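Local coordinates for minor capsid protein (Cafeteriavirus-dependent mavirus, PDB 6G42) that forms, as five copies of a single jelly-roll subunit, the penton of the mavirus capsid, probably closing the fivefold vertices of the icosahedral shell, at residues C[54-59]-C[234-239]; C[148-151]-C[155-158]; C[7-12]-C[41-46]. All coordinates share one frame; numbering follows the deposited sequence.

Interaction 1 of 3, residues C[54-59]-C[234-239]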
loop_
_atom_site.group_PDB
_atom_site.type_symbol
_atom_site.label_atom_id
_atom_site.label_comp_id
_atom_site.label_asym_id
_atom_site.label_seq_id
_atom_site.Cartn_x
_atom_site.Cartn_y
_atom_site.Cartn_z
ATOM N N GLU C 54 2.609 21.584 8.119
ATOM C CA GLU C 54 3.216 20.260 8.310
ATOM C C GLU C 54 2.161 19.173 8.600
ATOM O O GLU C 54 2.174 18.106 7.984
ATOM C CB GLU C 54 4.237 20.325 9.454
ATOM C CG GLU C 54 4.964 19.021 9.809
ATOM C CD GLU C 54 5.982 18.571 8.772
ATOM O OE1 GLU C 54 6.287 19.347 7.829
ATOM O OE2 GLU C 54 6.490 17.428 8.912
ATOM N N GLU C 55 1.255 19.454 9.531
ATOM C CA GLU C 55 0.325 18.441 10.027
ATOM C C GLU C 55 -0.923 19.061 10.651
ATOM O O GLU C 55 -0.846 20.091 11.322
ATOM C CB GLU C 55 1.076 17.552 11.030
ATOM C CG GLU C 55 0.257 16.720 12.012
ATOM C CD GLU C 55 1.133 15.829 12.895
ATOM O OE1 GLU C 55 2.286 16.224 13.198
ATOM O OE2 GLU C 55 0.671 14.738 13.300
ATOM N N PHE C 56 -2.073 18.440 10.394
ATOM C CA PHE C 56 -3.279 18.696 11.180
ATOM C C PHE C 56 -4.045 17.409 11.487
ATOM O O PHE C 56 -3.789 16.361 10.888
ATOM C CB PHE C 56 -4.179 19.783 10.552
ATOM C CG PHE C 56 -4.862 19.387 9.266
ATOM C CD1 PHE C 56 -6.017 18.608 9.279
ATOM C CD2 PHE C 56 -4.399 19.865 8.046
ATOM C CE1 PHE C 56 -6.660 18.267 8.097
ATOM C CE2 PHE C 56 -5.043 19.535 6.861
ATOM C CZ PHE C 56 -6.175 18.735 6.885
ATOM N N HIS C 57 -4.970 17.513 12.439
ATOM C CA HIS C 57 -5.834 16.399 12.836
ATOM C C HIS C 57 -7.224 16.913 13.215
ATOM O O HIS C 57 -7.364 17.685 14.152
ATOM C CB HIS C 57 -5.192 15.633 13.996
ATOM C CG HIS C 57 -5.802 14.291 14.274
ATOM N ND1 HIS C 57 -6.548 13.586 13.354
ATOM C CD2 HIS C 57 -5.736 13.506 15.372
ATOM C CE1 HIS C 57 -6.927 12.437 13.882
ATOM N NE2 HIS C 57 -6.447 12.364 15.106
ATOM N N LEU C 58 -8.236 16.506 12.455
ATOM C CA LEU C 58 -9.622 16.900 12.704
ATOM C C LEU C 58 -10.295 15.725 13.403
ATOM O O LEU C 58 -10.912 14.865 12.768
ATOM C CB LEU C 58 -10.337 17.261 11.393
ATOM C CG LEU C 58 -9.543 18.111 10.392
ATOM C CD1 LEU C 58 -10.374 18.367 9.147
ATOM C CD2 LEU C 58 -9.067 19.427 10.992
ATOM N N HIS C 59 -10.143 15.686 14.723
ATOM C CA HIS C 59 -10.540 14.518 15.504
ATOM C C HIS C 59 -11.940 14.617 16.083
ATOM O O HIS C 59 -12.203 15.455 16.930
ATOM C CB HIS C 59 -9.534 14.304 16.625
ATOM C CG HIS C 59 -9.641 12.972 17.279
ATOM N ND1 HIS C 59 -9.768 11.802 16.566
ATOM C CD2 HIS C 59 -9.626 12.621 18.585
ATOM C CE1 HIS C 59 -9.833 10.786 17.405
ATOM N NE2 HIS C 59 -9.743 11.256 18.636
ATOM N N PHE C 234 -5.133 30.717 0.970
ATOM C CA PHE C 234 -5.294 29.282 1.177
ATOM C C PHE C 234 -3.947 28.782 1.699
ATOM O O PHE C 234 -2.943 28.897 0.995
ATOM C CB PHE C 234 -5.617 28.574 -0.147
ATOM C CG PHE C 234 -7.007 28.833 -0.684
ATOM C CD1 PHE C 234 -7.394 30.098 -1.109
ATOM C CD2 PHE C 234 -7.916 27.787 -0.830
ATOM C CE1 PHE C 234 -8.664 30.327 -1.622
ATOM C CE2 PHE C 234 -9.190 28.011 -1.343
ATOM C CZ PHE C 234 -9.564 29.281 -1.741
ATOM N N LEU C 235 -3.918 28.239 2.917
ATOM C CA LEU C 235 -2.671 27.736 3.534
ATOM C C LEU C 235 -2.374 26.250 3.285
ATOM O O LEU C 235 -1.213 25.850 3.262
ATOM C CB LEU C 235 -2.666 28.028 5.033
ATOM C CG LEU C 235 -2.832 29.498 5.425
ATOM C CD1 LEU C 235 -2.568 29.656 6.914
ATOM C CD2 LEU C 235 -1.925 30.428 4.633
ATOM N N THR C 236 -3.420 25.443 3.136
ATOM C CA THR C 236 -3.283 24.078 2.617
ATOM C C THR C 236 -4.608 23.622 1.998
ATOM O O THR C 236 -5.669 24.147 2.333
ATOM C CB THR C 236 -2.775 23.074 3.692
ATOM O OG1 THR C 236 -2.405 21.831 3.071
ATOM C CG2 THR C 236 -3.826 22.813 4.776
ATOM N N ASN C 237 -4.507 22.662 1.080
ATOM C CA ASN C 237 -5.644 22.048 0.400
ATOM C C ASN C 237 -5.608 20.560 0.660
ATOM O O ASN C 237 -4.793 19.855 0.062
ATOM C CB ASN C 237 -5.528 22.226 -1.109
ATOM C CG ASN C 237 -5.994 23.573 -1.581
ATOM O OD1 ASN C 237 -5.651 24.601 -0.998
ATOM N ND2 ASN C 237 -6.756 23.583 -2.674
ATOM N N TYR C 238 -6.471 20.081 1.541
ATOM C CA TYR C 238 -6.620 18.647 1.760
ATOM C C TYR C 238 -7.738 18.158 0.853
ATOM O O TYR C 238 -8.867 18.610 0.974
ATOM C CB TYR C 238 -6.952 18.355 3.222
ATOM C CG TYR C 238 -7.149 16.893 3.527
ATOM C CD1 TYR C 238 -6.066 16.077 3.833
ATOM C CD2 TYR C 238 -8.418 16.323 3.515
ATOM C CE1 TYR C 238 -6.241 14.732 4.116
ATOM C CE2 TYR C 238 -8.602 14.977 3.794
ATOM C CZ TYR C 238 -7.509 14.187 4.095
ATOM O OH TYR C 238 -7.678 12.852 4.374
ATOM N N LYS C 239 -7.411 17.255 -0.063
ATOM C CA LYS C 239 -8.416 16.575 -0.866
ATOM C C LYS C 239 -9.112 15.521 -0.017
ATOM O O LYS C 239 -8.449 14.702 0.613
ATOM C CB LYS C 239 -7.776 15.905 -2.081
ATOM C CG LYS C 239 -8.772 15.317 -3.076
ATOM C CD LYS C 239 -9.488 16.419 -3.834
ATOM C CE LYS C 239 -10.673 15.912 -4.626
ATOM N NZ LYS C 239 -11.440 17.079 -5.135
#
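F56 and Y238 reach each other from facing strands through two different first torsions. In F56 the ring carbon CG sits between the backbone N and the carbonyl carbon (chi1 69°), the crowded position, which sends the ring off its strand toward 234-239. In Y238, CG lies anti to N (chi1 179°), which sets the phenol ring with its face to the edge of F56. The result is an offset edge-to-face pair: the ring centroids are 5.8 Å apart and the planes stand at 71°. The offset brings F56 CZ toward the root of the tyrosine side chain. It lies 3.8 Å from Y238 CB, which is near the plane of the phenylalanine ring, and 4.0 Å from Y238 CD1. T236, two residues earlier, adds a methyl group: its CG2 stands 4.1 Å from F56 CE2, obliquely to the ring. The contact is wholly apolar, made at the far end of F56 by CE2 and CZ. The CA atoms of F56 and Y238 are 10.0 Å apart, a spacing characteristic of two β-sheets packed face to face, as in the sandwich of a jelly-roll. F253 extends the aromatic cluster, its ring meeting that of F56 while its side chain also touches Y238, and just before F56 the residues E54 and E55 form a classic β-bulge opposite K300. On the outer side of the same strand, E55 and H57 bond to H203 and Y282 of the second subunit, so the strand serves core and subunit interface together. Strand 49-62 runs between 296-305 and 248-264 in one sheet, and strand 236-239 pairs with 201-207 in the other.

Interaction 2 of 3, residues C[148-151]-C[155-158]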
loop_
_atom_site.group_PDB
_atom_site.type_symbol
_atom_site.label_atom_id
_atom_site.label_comp_id
_atom_site.label_asym_id
_atom_site.label_seq_id
_atom_site.Cartn_x
_atom_site.Cartn_y
_atom_site.Cartn_z
ATOM N N GLU C 148 -38.816 -12.884 -10.479
ATOM C CA GLU C 148 -38.642 -13.383 -11.852
ATOM C C GLU C 148 -39.736 -12.884 -12.805
ATOM O O GLU C 148 -39.463 -12.603 -13.975
ATOM C CB GLU C 148 -38.579 -14.916 -11.870
ATOM C CG GLU C 148 -38.403 -15.519 -13.266
ATOM C CD GLU C 148 -37.774 -16.907 -13.273
ATOM O OE1 GLU C 148 -37.787 -17.604 -12.234
ATOM O OE2 GLU C 148 -37.266 -17.309 -14.338
ATOM N N ASN C 149 -40.962 -12.781 -12.298
ATOM C CA ASN C 149 -42.103 -12.285 -13.075
ATOM C C ASN C 149 -41.945 -10.808 -13.493
ATOM O O ASN C 149 -42.370 -10.427 -14.590
ATOM C CB ASN C 149 -43.401 -12.493 -12.280
ATOM C CG ASN C 149 -44.652 -12.172 -13.084
ATOM O OD1 ASN C 149 -44.686 -12.340 -14.304
ATOM N ND2 ASN C 149 -45.695 -11.717 -12.397
ATOM N N PHE C 150 -41.343 -9.994 -12.621
ATOM C CA PHE C 150 -41.044 -8.587 -12.929
ATOM C C PHE C 150 -40.025 -8.460 -14.063
ATOM O O PHE C 150 -40.210 -7.654 -14.975
ATOM C CB PHE C 150 -40.528 -7.841 -11.687
ATOM C CG PHE C 150 -40.219 -6.383 -11.939
ATOM C CD1 PHE C 150 -38.961 -5.986 -12.385
ATOM C CD2 PHE C 150 -41.186 -5.406 -11.744
ATOM C CE1 PHE C 150 -38.677 -4.648 -12.632
ATOM C CE2 PHE C 150 -40.906 -4.066 -11.984
ATOM C CZ PHE C 150 -39.651 -3.687 -12.430
ATOM N N ARG C 151 -38.953 -9.244 -13.985
ATOM C CA ARG C 151 -37.873 -9.217 -14.985
ATOM C C ARG C 151 -38.324 -9.633 -16.388
ATOM O O ARG C 151 -37.815 -9.108 -17.381
ATOM C CB ARG C 151 -36.711 -10.106 -14.535
ATOM C CG ARG C 151 -35.842 -9.492 -13.449
ATOM C CD ARG C 151 -34.858 -10.512 -12.895
ATOM N NE ARG C 151 -35.394 -11.250 -11.748
ATOM C CZ ARG C 151 -34.958 -12.437 -11.316
ATOM N NH1 ARG C 151 -33.971 -13.081 -11.933
ATOM N NH2 ARG C 151 -35.527 -13.000 -10.254
ATOM N N PHE C 155 -38.788 -3.420 -17.066
ATOM C CA PHE C 155 -37.448 -2.942 -16.722
ATOM C C PHE C 155 -37.539 -1.757 -15.764
ATOM O O PHE C 155 -38.591 -1.129 -15.637
ATOM C CB PHE C 155 -36.715 -2.459 -17.974
ATOM C CG PHE C 155 -36.082 -3.549 -18.786
ATOM C CD1 PHE C 155 -35.164 -4.426 -18.213
ATOM C CD2 PHE C 155 -36.357 -3.666 -20.149
ATOM C CE1 PHE C 155 -34.561 -5.418 -18.971
ATOM C CE2 PHE C 155 -35.754 -4.652 -20.913
ATOM C CZ PHE C 155 -34.856 -5.530 -20.324
ATOM N N ILE C 156 -36.420 -1.458 -15.105
ATOM C CA ILE C 156 -36.238 -0.212 -14.355
ATOM C C ILE C 156 -35.410 0.732 -15.228
ATOM O O ILE C 156 -34.414 0.316 -15.823
ATOM C CB ILE C 156 -35.513 -0.445 -13.012
ATOM C CG1 ILE C 156 -36.342 -1.364 -12.105
ATOM C CG2 ILE C 156 -35.248 0.880 -12.295
ATOM C CD1 ILE C 156 -35.564 -1.968 -10.952
ATOM N N MET C 157 -35.825 1.998 -15.284
ATOM C CA MET C 157 -35.155 3.042 -16.074
ATOM C C MET C 157 -34.425 4.014 -15.159
ATOM O O MET C 157 -34.966 4.412 -14.134
ATOM C CB MET C 157 -36.172 3.851 -16.878
ATOM C CG MET C 157 -36.916 3.087 -17.959
ATOM S SD MET C 157 -38.390 3.978 -18.495
ATOM C CE MET C 157 -37.697 5.491 -19.159
ATOM N N PHE C 158 -33.205 4.385 -15.544
ATOM C CA PHE C 158 -32.407 5.416 -14.869
ATOM C C PHE C 158 -32.149 6.521 -15.891
ATOM O O PHE C 158 -31.718 6.240 -17.013
ATOM C CB PHE C 158 -31.038 4.846 -14.450
ATOM C CG PHE C 158 -31.022 4.092 -13.134
ATOM C CD1 PHE C 158 -32.139 3.415 -12.637
ATOM C CD2 PHE C 158 -29.836 4.015 -12.410
ATOM C CE1 PHE C 158 -32.079 2.718 -11.439
ATOM C CE2 PHE C 158 -29.773 3.316 -11.212
ATOM C CZ PHE C 158 -30.897 2.666 -10.726
#
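The salt bridge from R151 NH2 to D186 OD1 is the firm polar link beside the contact of F150 with I156, which is itself apolar. It ties the short helix to a neighbouring part of the chain, while F150, the preceding residue, turns its ring to strand 155-158. CG of F150 is anti to the backbone N (chi1 -179°), and this carries the ring off the helix to the start of the strand. There CE1 and CZ both meet one methylene, obliquely to the ring: I156 CG1 lies 4.1 Å from F150 CZ and equally far from F150 CE1, and the two side chains cross at about a right angle. The carbonyl of F155 is a looser neighbour, its O 4.2 Å from F150 CZ. The side chain of F155 itself points away from the helix and packs on L180 and R80, as successive residues of a strand alternate between its faces. The ring of F150, from within helix 148-153, thus packs against the strand that follows directly, a short-range helix-strand packing in the sheet domain inserted between jelly-roll strands. I125 and P131 cover F150 from nearby loops. Helix 148-153 leads into strand 154-158, which lies in the middle of an antiparallel sheet, with F155 bonded through its backbone to F78 of strand 74-79 and I156 to V181 of strand 179-181.

Interaction 3 of 3, residues C[7-12]-C[41-46]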
loop_
_atom_site.group_PDB
_atom_site.type_symbol
_atom_site.label_atom_id
_atom_site.label_comp_id
_atom_site.label_asym_id
_atom_site.label_seq_id
_atom_site.Cartn_x
_atom_site.Cartn_y
_atom_site.Cartn_z
ATOM N N GLN C 7 16.743 28.633 9.132
ATOM C CA GLN C 7 15.943 28.628 10.364
ATOM C C GLN C 7 14.625 27.868 10.199
ATOM O O GLN C 7 13.905 28.067 9.218
ATOM C CB GLN C 7 15.658 30.070 10.801
ATOM C CG GLN C 7 15.352 30.234 12.286
ATOM C CD GLN C 7 15.093 31.680 12.686
ATOM O OE1 GLN C 7 14.678 32.498 11.867
ATOM N NE2 GLN C 7 15.328 31.999 13.959
ATOM N N TYR C 8 14.326 27.008 11.177
ATOM C CA TYR C 8 13.053 26.281 11.274
ATOM C C TYR C 8 12.314 26.761 12.522
ATOM O O TYR C 8 12.772 26.532 13.641
ATOM C CB TYR C 8 13.285 24.764 11.367
ATOM C CG TYR C 8 13.776 24.138 10.080
ATOM C CD1 TYR C 8 15.116 24.225 9.705
ATOM C CD2 TYR C 8 12.902 23.466 9.231
ATOM C CE1 TYR C 8 15.568 23.665 8.523
ATOM C CE2 TYR C 8 13.345 22.895 8.047
ATOM C CZ TYR C 8 14.676 22.998 7.697
ATOM O OH TYR C 8 15.112 22.434 6.523
ATOM N N ILE C 9 11.184 27.434 12.319
ATOM C CA ILE C 9 10.339 27.909 13.416
ATOM C C ILE C 9 9.030 27.125 13.325
ATOM O O ILE C 9 8.362 27.148 12.291
ATOM C CB ILE C 9 10.112 29.447 13.356
ATOM C CG1 ILE C 9 11.451 30.192 13.443
ATOM C CG2 ILE C 9 9.213 29.920 14.492
ATOM C CD1 ILE C 9 11.367 31.671 13.118
ATOM N N TRP C 10 8.692 26.438 14.414
ATOM C CA TRP C 10 7.533 25.549 14.489
ATOM C C TRP C 10 6.489 26.144 15.409
ATOM O O TRP C 10 6.824 26.603 16.500
ATOM C CB TRP C 10 7.931 24.189 15.065
ATOM C CG TRP C 10 8.918 23.426 14.244
ATOM C CD1 TRP C 10 10.268 23.370 14.433
ATOM C CD2 TRP C 10 8.637 22.603 13.114
ATOM N NE1 TRP C 10 10.847 22.566 13.488
ATOM C CE2 TRP C 10 9.868 22.077 12.666
ATOM C CE3 TRP C 10 7.463 22.262 12.427
ATOM C CZ2 TRP C 10 9.966 21.220 11.561
ATOM C CZ3 TRP C 10 7.553 21.403 11.327
ATOM C CH2 TRP C 10 8.803 20.897 10.905
ATOM N N LEU C 11 5.228 26.086 14.987
ATOM C CA LEU C 11 4.106 26.640 15.752
ATOM C C LEU C 11 2.980 25.603 15.890
ATOM O O LEU C 11 2.369 25.201 14.901
ATOM C CB LEU C 11 3.601 27.927 15.083
ATOM C CG LEU C 11 2.364 28.644 15.634
ATOM C CD1 LEU C 11 2.512 29.009 17.100
ATOM C CD2 LEU C 11 2.106 29.896 14.815
ATOM N N ASN C 12 2.726 25.184 17.131
ATOM C CA ASN C 12 1.665 24.227 17.459
ATOM C C ASN C 12 0.421 24.966 17.924
ATOM O O ASN C 12 0.513 26.067 18.480
ATOM C CB ASN C 12 2.115 23.270 18.569
ATOM C CG ASN C 12 3.255 22.374 18.138
ATOM O OD1 ASN C 12 3.041 21.242 17.697
ATOM N ND2 ASN C 12 4.476 22.883 18.239
ATOM N N THR C 41 7.144 39.213 18.615
ATOM C CA THR C 41 6.990 38.853 17.204
ATOM C C THR C 41 7.502 37.437 16.936
ATOM O O THR C 41 8.478 36.993 17.541
ATOM C CB THR C 41 7.714 39.846 16.270
ATOM O OG1 THR C 41 9.060 40.040 16.720
ATOM C CG2 THR C 41 6.987 41.184 16.240
ATOM N N ILE C 42 6.825 36.742 16.027
ATOM C CA ILE C 42 7.093 35.332 15.734
ATOM C C ILE C 42 8.364 35.152 14.893
ATOM O O ILE C 42 9.184 34.278 15.189
ATOM C CB ILE C 42 5.877 34.687 15.023
ATOM C CG1 ILE C 42 4.637 34.759 15.926
ATOM C CG2 ILE C 42 6.156 33.232 14.659
ATOM C CD1 ILE C 42 3.324 34.696 15.181
ATOM N N LEU C 43 8.514 35.987 13.863
ATOM C CA LEU C 43 9.615 35.899 12.888
ATOM C C LEU C 43 10.676 36.999 13.071
ATOM O O LEU C 43 10.402 38.057 13.647
ATOM C CB LEU C 43 9.042 35.981 11.471
ATOM C CG LEU C 43 7.926 34.991 11.121
ATOM C CD1 LEU C 43 7.274 35.361 9.797
ATOM C CD2 LEU C 43 8.463 33.570 11.076
ATOM N N ASP C 44 11.887 36.734 12.576
ATOM C CA ASP C 44 12.953 37.748 12.525
ATOM C C ASP C 44 12.648 38.757 11.413
ATOM O O ASP C 44 12.136 38.367 10.357
ATOM C CB ASP C 44 14.326 37.121 12.233
ATOM C CG ASP C 44 14.806 36.182 13.329
ATOM O OD1 ASP C 44 13.982 35.713 14.144
ATOM O OD2 ASP C 44 16.026 35.902 13.365
ATOM N N PRO C 45 12.955 40.051 11.640
ATOM C CA PRO C 45 12.777 41.038 10.565
ATOM C C PRO C 45 13.832 40.963 9.449
ATOM O O PRO C 45 13.551 41.379 8.328
ATOM C CB PRO C 45 12.847 42.378 11.302
ATOM C CG PRO C 45 13.660 42.103 12.516
ATOM C CD PRO C 45 13.387 40.681 12.903
ATOM N N ASP C 46 15.017 40.431 9.748
ATOM C CA ASP C 46 16.119 40.370 8.771
ATOM C C ASP C 46 16.026 39.252 7.721
ATOM O O ASP C 46 16.782 39.277 6.745
ATOM C CB ASP C 46 17.468 40.259 9.498
ATOM C CG ASP C 46 17.802 41.497 10.333
ATOM O OD1 ASP C 46 17.235 42.587 10.089
ATOM O OD2 ASP C 46 18.651 41.380 11.241
#
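Q7 and D44 bring two flat groups together nearly at right angles: the amide and carboxylate planes are 79° apart, and Q7 NE2 lies 4.0 Å from D44 OD1. At that distance the pair is a polar neighbourhood rather than a bond. What joins the two residues is Y49, whose hydroxyl is hydrogen-bonded to Q7 OE1 and to the backbone N of D44, so that one phenol group holds the strand-side amide and the loop backbone side by side. The extended chain of Q7 carries its amide to this point. Next to it I9 points at the loop with its long branch. CG1 is anti to the carbonyl carbon (chi1 -60°) and CD1 leads the approach, crossing L43 obliquely. The methyl I9 CD1 touches L43 CD2 at 4.0 Å, and it is also 4.0 Å from the carbonyl oxygen I42 O. Both segments belong to the jelly-roll domain. Strand 8-15 is the edge strand, within this chain, of a four-stranded antiparallel sheet, bonded through I9 and L11 to strand 296-305, the pairing beginning at Q7 just ahead of it. Residues 41-46 lie in the loop that connects strand 33-37 to strand 49-62. Being an edge strand, 8-15 has its other side available to a neighbour, and W10 and N12 make backbone hydrogen bonds to the second subunit, consistent with the sheet continuing into the neighbouring copy. L11, two residues beyond I9, also points to the loop, but its side chain stays 5.0 Å away at its nearest approach. F273 of strand 272-281 touches both L11 and I42, as does L217 of the second subunit, while Y8 and W10, on the opposite face of the strand, meet Y262 and H263 of that subunit.

Along the chain, interaction 3 closes before interaction 1 opens, and interaction 2 is nested inside the long loop that interaction 1 closes. Interactions 1 and 3 reach the same four-stranded sheet of the jelly-roll; their centres are about 20 Å apart, and they touch where E54 CG meets W10 CZ3 at 3.8 Å. Both also adjoin the second subunit, so this part of the sandwich is at once folded core and pentamer interface. Interaction 2 lies on the other side of the chain's centre, with its centre about 46 Å from that of interaction 1 and about 66 Å from that of interaction 3, in a separate five-stranded sheet inserted between jelly-roll strands; no other chain of the assembly touches its two segments.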